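Local atomic coordinates of MccF (Escherichia coli, PDB entry 4IIY), a protein that confers self-immunity to microcin C7, probably as a serine peptidase of the S66 (LD-carboxypeptidase) family. Residues B[295-304]-B[328-339]; B[261-269]-B[286-296]. The protein carries 1 engineered substitution. One frame throughout, in Å; residues are numbered along the deposited sequence. Where two conformers were deposited one is given.

Interaction 1 of 2, residues B[295-304]-B[328-339]; sequences VSAIILGKHE and IPVLDGFDCSHT. With 1EI (5'-O-(L-alpha-glutamylsulfamoyl)inosine), chain K; EDO (1,2-ethanediol), chain L.
Backbone hydrogen bonds run from Ile298 N to Pro329 O, from Leu331 N to Ile298 O and from Leu300 N to Leu331 O, joining 297-301 and 330-334 as parallel strands. The register slips by one residue in a beta bulge: Leu300 O accepts from Gly333 N (2.8 Å) and Phe334 N (3.0 Å), and Lys302 N returns the bond to Phe334 O.

Among the apolar contacts, Leu300 CG lies against Val330 CG1; Ile299, on the opposite face from Leu300, sets CG2 against Phe334 CB at 3.5 Å, just past the bulge.

Polar side chains follow. Lys302 runs extended until its last torsion turns NZ aside (chi4 65°), bringing it to Gly333 O at 2.8 Å and into a salt bridge with Asp335 OD1 at 2.7 Å, met from above the carboxylate plane. Ser337 OG donates in the carbonyl plane to Lys302 O (2.8 Å) and accepts from Thr339 N in an ST turn.

The Glu304 and His338 side chains cross at about a right angle, OE1 by His338 CB. At the ligand, Glu304 takes the ribose hydroxyls, O3' on OE1 (2.7 Å) and O2' on OE2; Ser272 also bonds OE1. His338 NE2 accepts from the ligand amino N at 3.1 Å, while ND1 bonds Glu270, its predicted charge-relay partner.

Helix 315-323 connects the strands as a beta-alpha-beta crossover and packs on Val330, while strand 266-270 flanks 297-301.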
loop_
_atom_site.group_PDB
_atom_site.type_symbol
_atom_site.label_atom_id
_atom_site.label_comp_id
_atom_site.label_asym_id
_atom_site.label_seq_id
_atom_site.Cartn_x
_atom_site.Cartn_y
_atom_site.Cartn_z
ATOM N N VAL B 295 -16.588 -9.712 -9.533
ATOM C CA VAL B 295 -16.645 -8.820 -10.687
ATOM C C VAL B 295 -16.861 -9.565 -12.002
ATOM O O VAL B 295 -16.394 -10.694 -12.176
ATOM C CB VAL B 295 -15.424 -7.866 -10.774
ATOM C CG1 VAL B 295 -15.340 -7.007 -9.517
ATOM C CG2 VAL B 295 -14.131 -8.631 -10.975
ATOM N N SER B 296 -17.572 -8.919 -12.923
ATOM C CA SER B 296 -17.868 -9.554 -14.205
ATOM C C SER B 296 -16.870 -9.197 -15.303
ATOM O O SER B 296 -16.827 -9.850 -16.350
ATOM C CB SER B 296 -19.290 -9.227 -14.650
ATOM O OG SER B 296 -20.238 -9.743 -13.733
ATOM N N ALA B 297 -16.052 -8.174 -15.066
ATOM C CA ALA B 297 -14.987 -7.794 -15.988
ATOM C C ALA B 297 -14.011 -6.905 -15.230
ATOM O O ALA B 297 -14.344 -6.353 -14.177
ATOM C CB ALA B 297 -15.552 -7.058 -17.214
ATOM N N ILE B 298 -12.808 -6.778 -15.780
ATOM C CA ILE B 298 -11.785 -5.896 -15.234
ATOM C C ILE B 298 -11.273 -4.989 -16.342
ATOM O O ILE B 298 -11.015 -5.450 -17.458
ATOM C CB ILE B 298 -10.605 -6.710 -14.661
ATOM C CG1 ILE B 298 -11.083 -7.593 -13.503
ATOM C CG2 ILE B 298 -9.468 -5.784 -14.214
ATOM C CD1 ILE B 298 -10.150 -8.737 -13.206
ATOM N N ILE B 299 -11.141 -3.701 -16.026
ATOM C CA ILE B 299 -10.468 -2.736 -16.888
ATOM C C ILE B 299 -9.130 -2.374 -16.255
ATOM O O ILE B 299 -9.091 -1.885 -15.116
ATOM C CB ILE B 299 -11.288 -1.448 -17.038
ATOM C CG1 ILE B 299 -12.691 -1.736 -17.593
ATOM C CG2 ILE B 299 -10.548 -0.431 -17.919
ATOM C CD1 ILE B 299 -13.648 -0.567 -17.430
ATOM N N LEU B 300 -8.037 -2.639 -16.967
ATOM C CA LEU B 300 -6.719 -2.192 -16.533
ATOM C C LEU B 300 -6.369 -0.932 -17.310
ATOM O O LEU B 300 -6.278 -0.961 -18.550
ATOM C CB LEU B 300 -5.649 -3.249 -16.818
ATOM C CG LEU B 300 -5.836 -4.639 -16.211
ATOM C CD1 LEU B 300 -4.704 -5.550 -16.664
ATOM C CD2 LEU B 300 -5.900 -4.582 -14.685
ATOM N N GLY B 301 -6.183 0.185 -16.613
ATOM C CA GLY B 301 -5.653 1.367 -17.273
ATOM C C GLY B 301 -4.207 1.128 -17.687
ATOM O O GLY B 301 -3.488 0.350 -17.047
ATOM N N LYS B 302 -3.753 1.783 -18.752
ATOM C CA LYS B 302 -2.343 1.656 -19.120
ATOM C C LYS B 302 -1.475 2.062 -17.929
ATOM O O LYS B 302 -1.707 3.096 -17.306
ATOM C CB LYS B 302 -1.988 2.536 -20.321
ATOM C CG LYS B 302 -2.609 2.108 -21.646
ATOM C CD LYS B 302 -1.956 2.877 -22.799
ATOM C CE LYS B 302 -2.362 2.339 -24.158
ATOM N NZ LYS B 302 -3.816 2.518 -24.415
ATOM N N HIS B 303 -0.442 1.275 -17.656
ATOM C CA HIS B 303 0.440 1.497 -16.516
ATOM C C HIS B 303 1.641 2.339 -16.930
ATOM O O HIS B 303 2.470 1.884 -17.725
ATOM C CB HIS B 303 0.937 0.142 -15.989
ATOM C CG HIS B 303 1.597 0.210 -14.644
ATOM N ND1 HIS B 303 1.133 -0.508 -13.564
ATOM C CD2 HIS B 303 2.693 0.884 -14.204
ATOM C CE1 HIS B 303 1.897 -0.265 -12.509
ATOM N NE2 HIS B 303 2.855 0.574 -12.871
ATOM N N GLU B 304 1.770 3.547 -16.392
ATOM C CA GLU B 304 2.875 4.447 -16.726
ATOM C C GLU B 304 4.222 3.861 -16.290
ATOM O O GLU B 304 4.440 3.624 -15.102
ATOM C CB GLU B 304 2.650 5.787 -16.024
ATOM C CG GLU B 304 3.784 6.800 -16.166
ATOM C CD GLU B 304 3.569 8.050 -15.323
ATOM O OE1 GLU B 304 3.019 7.961 -14.206
ATOM O OE2 GLU B 304 3.939 9.150 -15.798
ATOM N N ILE B 328 -12.216 -14.234 -16.177
ATOM C CA ILE B 328 -12.845 -12.922 -16.130
ATOM C C ILE B 328 -12.353 -12.174 -17.355
ATOM O O ILE B 328 -11.146 -12.096 -17.594
ATOM C CB ILE B 328 -12.437 -12.125 -14.874
ATOM C CG1 ILE B 328 -12.783 -12.908 -13.604
ATOM C CG2 ILE B 328 -13.101 -10.758 -14.868
ATOM C CD1 ILE B 328 -12.467 -12.161 -12.319
ATOM N N PRO B 329 -13.274 -11.627 -18.155
ATOM C CA PRO B 329 -12.781 -10.875 -19.313
ATOM C C PRO B 329 -12.116 -9.565 -18.886
ATOM O O PRO B 329 -12.538 -8.926 -17.909
ATOM C CB PRO B 329 -14.041 -10.630 -20.145
ATOM C CG PRO B 329 -15.171 -10.756 -19.187
ATOM C CD PRO B 329 -14.743 -11.711 -18.106
ATOM N N VAL B 330 -11.081 -9.173 -19.620
ATOM C CA VAL B 330 -10.262 -8.030 -19.240
ATOM C C VAL B 330 -10.039 -7.094 -20.422
ATOM O O VAL B 330 -9.629 -7.538 -21.502
ATOM C CB VAL B 330 -8.881 -8.486 -18.718
ATOM C CG1 VAL B 330 -8.008 -7.277 -18.431
ATOM C CG2 VAL B 330 -9.029 -9.345 -17.475
ATOM N N LEU B 331 -10.305 -5.805 -20.216
ATOM C CA LEU B 331 -9.907 -4.768 -21.155
ATOM C C LEU B 331 -8.553 -4.292 -20.654
ATOM O O LEU B 331 -8.472 -3.635 -19.607
ATOM C CB LEU B 331 -10.930 -3.635 -21.170
ATOM C CG LEU B 331 -10.784 -2.544 -22.234
ATOM C CD1 LEU B 331 -11.896 -1.514 -22.115
ATOM C CD2 LEU B 331 -9.442 -1.860 -22.156
ATOM N N ASP B 332 -7.492 -4.671 -21.362
ATOM C CA ASP B 332 -6.141 -4.333 -20.941
ATOM C C ASP B 332 -5.614 -3.130 -21.703
ATOM O O ASP B 332 -5.319 -3.226 -22.891
ATOM C CB ASP B 332 -5.210 -5.520 -21.166
ATOM C CG ASP B 332 -3.802 -5.263 -20.661
ATOM O OD1 ASP B 332 -3.612 -4.313 -19.878
ATOM O OD2 ASP B 332 -2.888 -6.020 -21.042
ATOM N N GLY B 333 -5.483 -1.994 -21.025
ATOM C CA GLY B 333 -4.885 -0.817 -21.624
ATOM C C GLY B 333 -5.844 0.316 -21.936
ATOM O O GLY B 333 -5.645 1.055 -22.896
ATOM N N PHE B 334 -6.884 0.482 -21.131
ATOM C CA PHE B 334 -7.774 1.631 -21.278
ATOM C C PHE B 334 -7.005 2.926 -20.987
ATOM O O PHE B 334 -6.184 2.978 -20.061
ATOM C CB PHE B 334 -8.989 1.469 -20.347
ATOM C CG PHE B 334 -10.094 2.484 -20.554
ATOM C CD1 PHE B 334 -10.650 2.710 -21.805
ATOM C CD2 PHE B 334 -10.620 3.165 -19.469
ATOM C CE1 PHE B 334 -11.681 3.626 -21.967
ATOM C CE2 PHE B 334 -11.655 4.069 -19.622
ATOM C CZ PHE B 334 -12.186 4.304 -20.879
ATOM N N ASP B 335 -7.273 3.959 -21.781
ATOM C CA ASP B 335 -6.564 5.231 -21.677
ATOM C C ASP B 335 -7.196 6.141 -20.630
ATOM O O ASP B 335 -7.631 7.257 -20.923
ATOM C CB ASP B 335 -6.514 5.924 -23.038
ATOM C CG ASP B 335 -5.716 5.131 -24.050
ATOM O OD1 ASP B 335 -4.468 5.123 -23.946
ATOM O OD2 ASP B 335 -6.338 4.488 -24.930
ATOM N N CYS B 336 -7.231 5.654 -19.397
ATOM C CA CYS B 336 -7.731 6.444 -18.280
ATOM C C CYS B 336 -6.829 6.120 -17.104
ATOM O O CYS B 336 -7.127 5.229 -16.294
ATOM C CB CYS B 336 -9.204 6.119 -18.006
ATOM S SG CYS B 336 -9.991 7.171 -16.775
ATOM N N SER B 337 -5.696 6.808 -17.043
ATOM C CA SER B 337 -4.623 6.430 -16.137
ATOM C C SER B 337 -3.616 7.565 -16.089
ATOM O O SER B 337 -3.970 8.710 -16.367
ATOM C CB SER B 337 -3.964 5.137 -16.618
ATOM O OG SER B 337 -3.263 5.353 -17.829
ATOM N N HIS B 338 -2.370 7.252 -15.732
ATOM C CA HIS B 338 -1.310 8.252 -15.703
ATOM C C HIS B 338 -0.675 8.495 -17.081
ATOM O O HIS B 338 0.158 9.397 -17.224
ATOM C CB HIS B 338 -0.199 7.833 -14.742
ATOM C CG HIS B 338 -0.547 7.941 -13.288
ATOM N ND1 HIS B 338 -1.546 7.205 -12.682
ATOM C CD2 HIS B 338 0.032 8.666 -12.305
ATOM C CE1 HIS B 338 -1.574 7.490 -11.387
ATOM N NE2 HIS B 338 -0.627 8.374 -11.135
ATOM N N THR B 339 -1.017 7.691 -18.087
ATOM C CA THR B 339 -0.468 7.923 -19.427
ATOM C C THR B 339 -1.208 9.074 -20.125
ATOM O O THR B 339 -2.300 9.458 -19.716
ATOM C CB THR B 339 -0.514 6.646 -20.281
ATOM O OG1 THR B 339 -1.875 6.212 -20.422
ATOM C CG2 THR B 339 0.285 5.526 -19.619
HETATM O O6 1EI K . 9.163 15.658 -11.850
HETATM C C6 1EI K . 8.375 15.029 -12.590
HETATM N N1 1EI K . 8.734 14.644 -13.832
HETATM C C2 1EI K . 7.897 13.971 -14.640
HETATM N N3 1EI K . 6.646 13.633 -14.285
HETATM C C5 1EI K . 7.018 14.692 -12.125
HETATM C C4 1EI K . 6.171 13.963 -13.065
HETATM N N7 1EI K . 6.283 14.885 -11.010
HETATM C C8 1EI K . 5.068 14.323 -11.217
HETATM N N9 1EI K . 5.014 13.776 -12.441
HETATM C "C1'" 1EI K . 3.867 13.065 -13.030
HETATM O "O4'" 1EI K . 2.628 13.568 -12.552
HETATM C "C2'" 1EI K . 3.923 11.618 -12.587
HETATM O "O2'" 1EI K . 4.661 10.845 -13.535
HETATM C "C3'" 1EI K . 2.467 11.214 -12.537
HETATM O "O3'" 1EI K . 2.145 10.450 -13.696
HETATM C "C4'" 1EI K . 1.674 12.509 -12.583
HETATM C "C5'" 1EI K . 0.700 12.620 -11.418
HETATM O "O5'" 1EI K . 1.398 12.644 -10.169
HETATM S SBF 1EI K . 0.606 12.370 -8.884
HETATM O OAE 1EI K . 1.214 13.112 -7.801
HETATM O OAF 1EI K . -0.745 12.795 -9.143
HETATM N NAQ 1EI K . 0.660 10.840 -8.658
HETATM C C 1EI K . -0.012 10.137 -7.722
HETATM O O 1EI K . -0.800 10.567 -6.887
HETATM C CA 1EI K . 0.206 8.651 -7.736
HETATM N N 1EI K . 1.224 8.287 -8.707
HETATM C CB 1EI K . 0.572 8.169 -6.336
HETATM C CG 1EI K . -0.049 6.806 -6.043
HETATM C CD 1EI K . 0.774 5.702 -6.667
HETATM O OE1 1EI K . 1.574 5.987 -7.582
HETATM O OE2 1EI K . 0.620 4.545 -6.238
HETATM C C1 EDO L . -2.937 -1.315 -14.193
HETATM O O1 EDO L . -2.301 -0.080 -14.565
HETATM C C2 EDO L . -1.996 -2.502 -14.335
HETATM O O2 EDO L . -0.951 -2.410 -13.354
HETATM O O HOH W 1 -0.784 4.698 -15.352
HETATM O O HOH W 2 2.688 9.648 -18.520
#

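Interaction 2 of 2, residues B[261-269]-B[286-296]. With EDO (1,2-ethanediol), chain M.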
loop_
_atom_site.group_PDB
_atom_site.type_symbol
_atom_site.label_atom_id
_atom_site.label_comp_id
_atom_site.label_asym_id
_atom_site.label_seq_id
_atom_site.Cartn_x
_atom_site.Cartn_y
_atom_site.Cartn_z
ATOM N N ILE B 261 -17.711 -3.450 -3.191
ATOM C CA ILE B 261 -17.729 -4.071 -4.510
ATOM C C ILE B 261 -18.746 -5.199 -4.496
ATOM O O ILE B 261 -18.792 -5.991 -3.554
ATOM C CB ILE B 261 -16.339 -4.591 -4.894
ATOM C CG1 ILE B 261 -15.388 -3.402 -5.048
ATOM C CG2 ILE B 261 -16.400 -5.411 -6.184
ATOM C CD1 ILE B 261 -13.924 -3.774 -5.232
ATOM N N ARG B 262 -19.574 -5.251 -5.532
ATOM C CA ARG B 262 -20.695 -6.178 -5.548
ATOM C C ARG B 262 -20.674 -7.084 -6.758
ATOM O O ARG B 262 -20.046 -6.775 -7.770
ATOM C CB ARG B 262 -22.013 -5.407 -5.504
ATOM C CG ARG B 262 -22.182 -4.593 -4.224
ATOM C CD ARG B 262 -23.625 -4.176 -3.994
ATOM N NE ARG B 262 -23.981 -2.972 -4.739
ATOM C CZ ARG B 262 -23.927 -1.742 -4.239
ATOM N NH1 ARG B 262 -23.529 -1.547 -2.989
ATOM N NH2 ARG B 262 -24.274 -0.705 -4.990
ATOM N N ASN B 263 -21.356 -8.219 -6.636
ATOM C CA ASN B 263 -21.507 -9.132 -7.760
ATOM C C ASN B 263 -21.930 -8.385 -9.015
ATOM O O ASN B 263 -22.876 -7.603 -8.990
ATOM C CB ASN B 263 -22.553 -10.204 -7.443
ATOM C CG ASN B 263 -22.062 -11.218 -6.432
ATOM O OD1 ASN B 263 -20.877 -11.540 -6.375
ATOM N ND2 ASN B 263 -22.986 -11.746 -5.634
ATOM N N GLY B 264 -21.228 -8.643 -10.110
ATOM C CA GLY B 264 -21.578 -8.025 -11.372
ATOM C C GLY B 264 -20.900 -6.702 -11.676
ATOM O O GLY B 264 -20.998 -6.226 -12.796
ATOM N N ASP B 265 -20.223 -6.100 -10.700
ATOM C CA ASP B 265 -19.488 -4.861 -10.956
ATOM C C ASP B 265 -18.390 -5.074 -11.992
ATOM O O ASP B 265 -17.881 -6.186 -12.171
ATOM C CB ASP B 265 -18.819 -4.338 -9.678
ATOM C CG ASP B 265 -19.778 -3.647 -8.725
ATOM O OD1 ASP B 265 -20.938 -3.323 -9.086
ATOM O OD2 ASP B 265 -19.333 -3.401 -7.579
ATOM N N ILE B 266 -18.014 -3.991 -12.657
ATOM C CA ILE B 266 -16.799 -3.955 -13.465
ATOM C C ILE B 266 -15.713 -3.252 -12.653
ATOM O O ILE B 266 -15.899 -2.117 -12.232
ATOM C CB ILE B 266 -17.032 -3.220 -14.805
ATOM C CG1 ILE B 266 -18.009 -4.013 -15.675
ATOM C CG2 ILE B 266 -15.711 -2.989 -15.539
ATOM C CD1 ILE B 266 -18.408 -3.312 -16.962
ATOM N N LEU B 267 -14.595 -3.926 -12.418
ATOM C CA LEU B 267 -13.511 -3.323 -11.655
ATOM C C LEU B 267 -12.630 -2.509 -12.575
ATOM O O LEU B 267 -12.128 -3.041 -13.562
ATOM C CB LEU B 267 -12.656 -4.405 -10.990
ATOM C CG LEU B 267 -11.463 -3.881 -10.184
ATOM C CD1 LEU B 267 -11.947 -3.194 -8.925
ATOM C CD2 LEU B 267 -10.517 -5.020 -9.851
ATOM N N PHE B 268 -12.427 -1.233 -12.252
ATOM C CA PHE B 268 -11.483 -0.378 -12.967
ATOM C C PHE B 268 -10.296 -0.107 -12.044
ATOM O O PHE B 268 -10.473 0.417 -10.935
ATOM C CB PHE B 268 -12.158 0.941 -13.367
ATOM C CG PHE B 268 -11.186 2.023 -13.742
ATOM C CD1 PHE B 268 -10.400 1.900 -14.875
ATOM C CD2 PHE B 268 -11.045 3.154 -12.955
ATOM C CE1 PHE B 268 -9.479 2.899 -15.214
ATOM C CE2 PHE B 268 -10.135 4.153 -13.291
ATOM C CZ PHE B 268 -9.354 4.022 -14.421
ATOM N N ILE B 269 -9.101 -0.470 -12.502
ATOM C CA ILE B 269 -7.886 -0.250 -11.722
ATOM C C ILE B 269 -6.745 0.212 -12.623
ATOM O O ILE B 269 -6.591 -0.252 -13.768
ATOM C CB ILE B 269 -7.448 -1.504 -10.934
ATOM C CG1 ILE B 269 -7.552 -2.741 -11.823
ATOM C CG2 ILE B 269 -8.286 -1.658 -9.674
ATOM C CD1 ILE B 269 -6.907 -3.988 -11.223
ATOM N N LEU B 286 -6.423 -7.992 -3.969
ATOM C CA LEU B 286 -7.780 -8.094 -4.514
ATOM C C LEU B 286 -8.294 -9.533 -4.451
ATOM O O LEU B 286 -9.441 -9.782 -4.077
ATOM C CB LEU B 286 -7.827 -7.581 -5.954
ATOM C CG LEU B 286 -7.517 -6.097 -6.149
ATOM C CD1 LEU B 286 -7.350 -5.795 -7.637
ATOM C CD2 LEU B 286 -8.608 -5.245 -5.513
ATOM N N LYS B 287 -7.442 -10.476 -4.829
ATOM C CA LYS B 287 -7.827 -11.877 -4.791
ATOM C C LYS B 287 -8.226 -12.299 -3.379
ATOM O O LYS B 287 -9.272 -12.933 -3.182
ATOM C CB LYS B 287 -6.693 -12.762 -5.312
ATOM C CG LYS B 287 -7.045 -14.261 -5.361
ATOM C CD LYS B 287 -5.801 -15.114 -5.569
ATOM C CE LYS B 287 -6.120 -16.609 -5.552
ATOM N NZ LYS B 287 -6.860 -17.032 -6.765
ATOM N N LEU B 288 -7.399 -11.948 -2.392
ATOM C CA LEU B 288 -7.667 -12.353 -1.010
ATOM C C LEU B 288 -8.991 -11.779 -0.533
ATOM O O LEU B 288 -9.680 -12.369 0.305
ATOM C CB LEU B 288 -6.553 -11.904 -0.066
ATOM C CG LEU B 288 -5.146 -12.418 -0.363
ATOM C CD1 LEU B 288 -4.177 -11.937 0.703
ATOM C CD2 LEU B 288 -5.105 -13.939 -0.482
ATOM N N ASN B 289 -9.341 -10.615 -1.068
ATOM C CA ASN B 289 -10.569 -9.932 -0.698
ATOM C C ASN B 289 -11.814 -10.398 -1.462
ATOM O O ASN B 289 -12.886 -9.812 -1.329
ATOM C CB ASN B 289 -10.376 -8.427 -0.835
ATOM C CG ASN B 289 -9.774 -7.822 0.410
ATOM O OD1 ASN B 289 -10.501 -7.412 1.319
ATOM N ND2 ASN B 289 -8.456 -7.810 0.493
ATOM N N ARG B 290 -11.664 -11.471 -2.225
ATOM C CA ARG B 290 -12.762 -12.095 -2.977
ATOM C C ARG B 290 -13.305 -11.218 -4.094
ATOM O O ARG B 290 -14.397 -11.474 -4.624
ATOM C CB ARG B 290 -13.899 -12.553 -2.047
ATOM C CG ARG B 290 -13.445 -13.501 -0.943
ATOM C CD ARG B 290 -14.628 -13.939 -0.091
ATOM N NE ARG B 290 -14.241 -14.866 0.969
ATOM C CZ ARG B 290 -14.206 -16.188 0.833
ATOM N NH1 ARG B 290 -14.534 -16.747 -0.325
ATOM N NH2 ARG B 290 -13.843 -16.953 1.855
ATOM N N VAL B 291 -12.552 -10.194 -4.477
ATOM C CA VAL B 291 -12.997 -9.313 -5.535
ATOM C C VAL B 291 -13.200 -10.082 -6.847
ATOM O O VAL B 291 -14.151 -9.816 -7.593
ATOM C CB VAL B 291 -12.007 -8.154 -5.729
ATOM C CG1 VAL B 291 -12.382 -7.328 -6.947
ATOM C CG2 VAL B 291 -11.961 -7.281 -4.470
ATOM N N PHE B 292 -12.327 -11.045 -7.121
ATOM C CA PHE B 292 -12.391 -11.787 -8.379
ATOM C C PHE B 292 -13.496 -12.852 -8.373
ATOM O O PHE B 292 -13.764 -13.472 -9.403
ATOM C CB PHE B 292 -11.023 -12.382 -8.739
ATOM C CG PHE B 292 -9.927 -11.349 -8.873
ATOM C CD1 PHE B 292 -10.167 -10.129 -9.490
ATOM C CD2 PHE B 292 -8.661 -11.594 -8.360
ATOM C CE1 PHE B 292 -9.162 -9.176 -9.604
ATOM C CE2 PHE B 292 -7.653 -10.644 -8.478
ATOM C CZ PHE B 292 -7.906 -9.441 -9.097
ATOM N N ASP B 293 -14.148 -13.043 -7.227
ATOM C CA ASP B 293 -15.338 -13.889 -7.152
ATOM C C ASP B 293 -16.597 -13.095 -7.479
ATOM O O ASP B 293 -17.663 -13.682 -7.702
ATOM C CB ASP B 293 -15.489 -14.503 -5.752
ATOM C CG ASP B 293 -14.418 -15.534 -5.435
ATOM O OD1 ASP B 293 -13.826 -16.103 -6.376
ATOM O OD2 ASP B 293 -14.184 -15.781 -4.229
ATOM N N LYS B 294 -16.481 -11.771 -7.491
ATOM C CA LYS B 294 -17.632 -10.898 -7.675
ATOM C C LYS B 294 -17.709 -10.234 -9.042
ATOM O O LYS B 294 -18.790 -10.150 -9.626
ATOM C CB LYS B 294 -17.632 -9.788 -6.626
ATOM C CG LYS B 294 -17.834 -10.235 -5.189
ATOM C CD LYS B 294 -17.613 -9.029 -4.274
ATOM C CE LYS B 294 -17.722 -9.344 -2.798
ATOM N NZ LYS B 294 -17.355 -8.123 -2.011
ATOM N N VAL B 295 -16.588 -9.712 -9.533
ATOM C CA VAL B 295 -16.645 -8.820 -10.687
ATOM C C VAL B 295 -16.861 -9.565 -12.002
ATOM O O VAL B 295 -16.394 -10.694 -12.176
ATOM C CB VAL B 295 -15.424 -7.866 -10.774
ATOM C CG1 VAL B 295 -15.340 -7.007 -9.517
ATOM C CG2 VAL B 295 -14.131 -8.631 -10.975
ATOM N N SER B 296 -17.572 -8.919 -12.923
ATOM C CA SER B 296 -17.868 -9.554 -14.205
ATOM C C SER B 296 -16.870 -9.197 -15.303
ATOM O O SER B 296 -16.827 -9.850 -16.350
ATOM C CB SER B 296 -19.290 -9.227 -14.650
ATOM O OG SER B 296 -20.238 -9.743 -13.733
HETATM C C1 EDO M . -13.796 -4.272 -1.229
HETATM O O1 EDO M . -13.550 -5.651 -0.909
HETATM C C2 EDO M . -15.119 -3.838 -0.620
HETATM O O2 EDO M . -16.149 -4.666 -1.170
#
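Three hydrogen bonds tie the turn that leads into strand 266-270 to the chain leaving the short, weakly bonded helix about 291-294. Gly264 N donates to Lys294 O and Ser296 N to Asp265 O, both at 2.9 Å. The third comes from a side chain: Lys294 is extended beyond CG and lays its CD and CE past Ile261 O; NZ reaches that oxygen at 3.0 Å, tilted 30° from the carbonyl plane. With an alanine here, Ile261 O would probably be left without this donor and Asn263 OD1 without the methylene it rests on.

The turn itself is type II, from Arg262 to Asp265, with Gly264 at positive phi; Asp265 OD2 accepts from Arg262 N and pairs with Arg240. Across from it, a Schellman motif with Arg290 as C-prime residue ends helix 276-288, turning the chain into 291-294.

Apolar contacts face helix 276-288 and Val291. Leu267 CD2 and Leu286 CD1 meet tip to tip at 3.9 Å, and Ile269 CD1 reaches the same Leu286 methyl at 4.0 Å. Ile261 CG2, anti to its own nitrogen, sits on Val295 CG1 at 3.8 Å, and its CD1 meets Val291 CG2 where the two side chains cross at about a right angle.

In the fold
The two contacts come in series along the chain, interaction 2 closing at Ser296 and interaction 1 opening from Val295, two residues they share; their centres lie about 14 Å apart. Both build on the same mixed sheet, in the family's C-terminal range, where strands 266-270, 297-301 and 330-334 run parallel side by side. Ile299 N to Leu267 O (2.7 Å) and Gly301 N to Ile269 O (2.9 Å) probably join them by hydrogen bonds. Interaction 2 packs helix ends against the sheet beside the second subunit, its centre about 19 Å from that of the chain; in interaction 1 the loops after strands 297-301 and 330-334 bring Glu304 and His338 of the predicted charge relay to the ligand pocket.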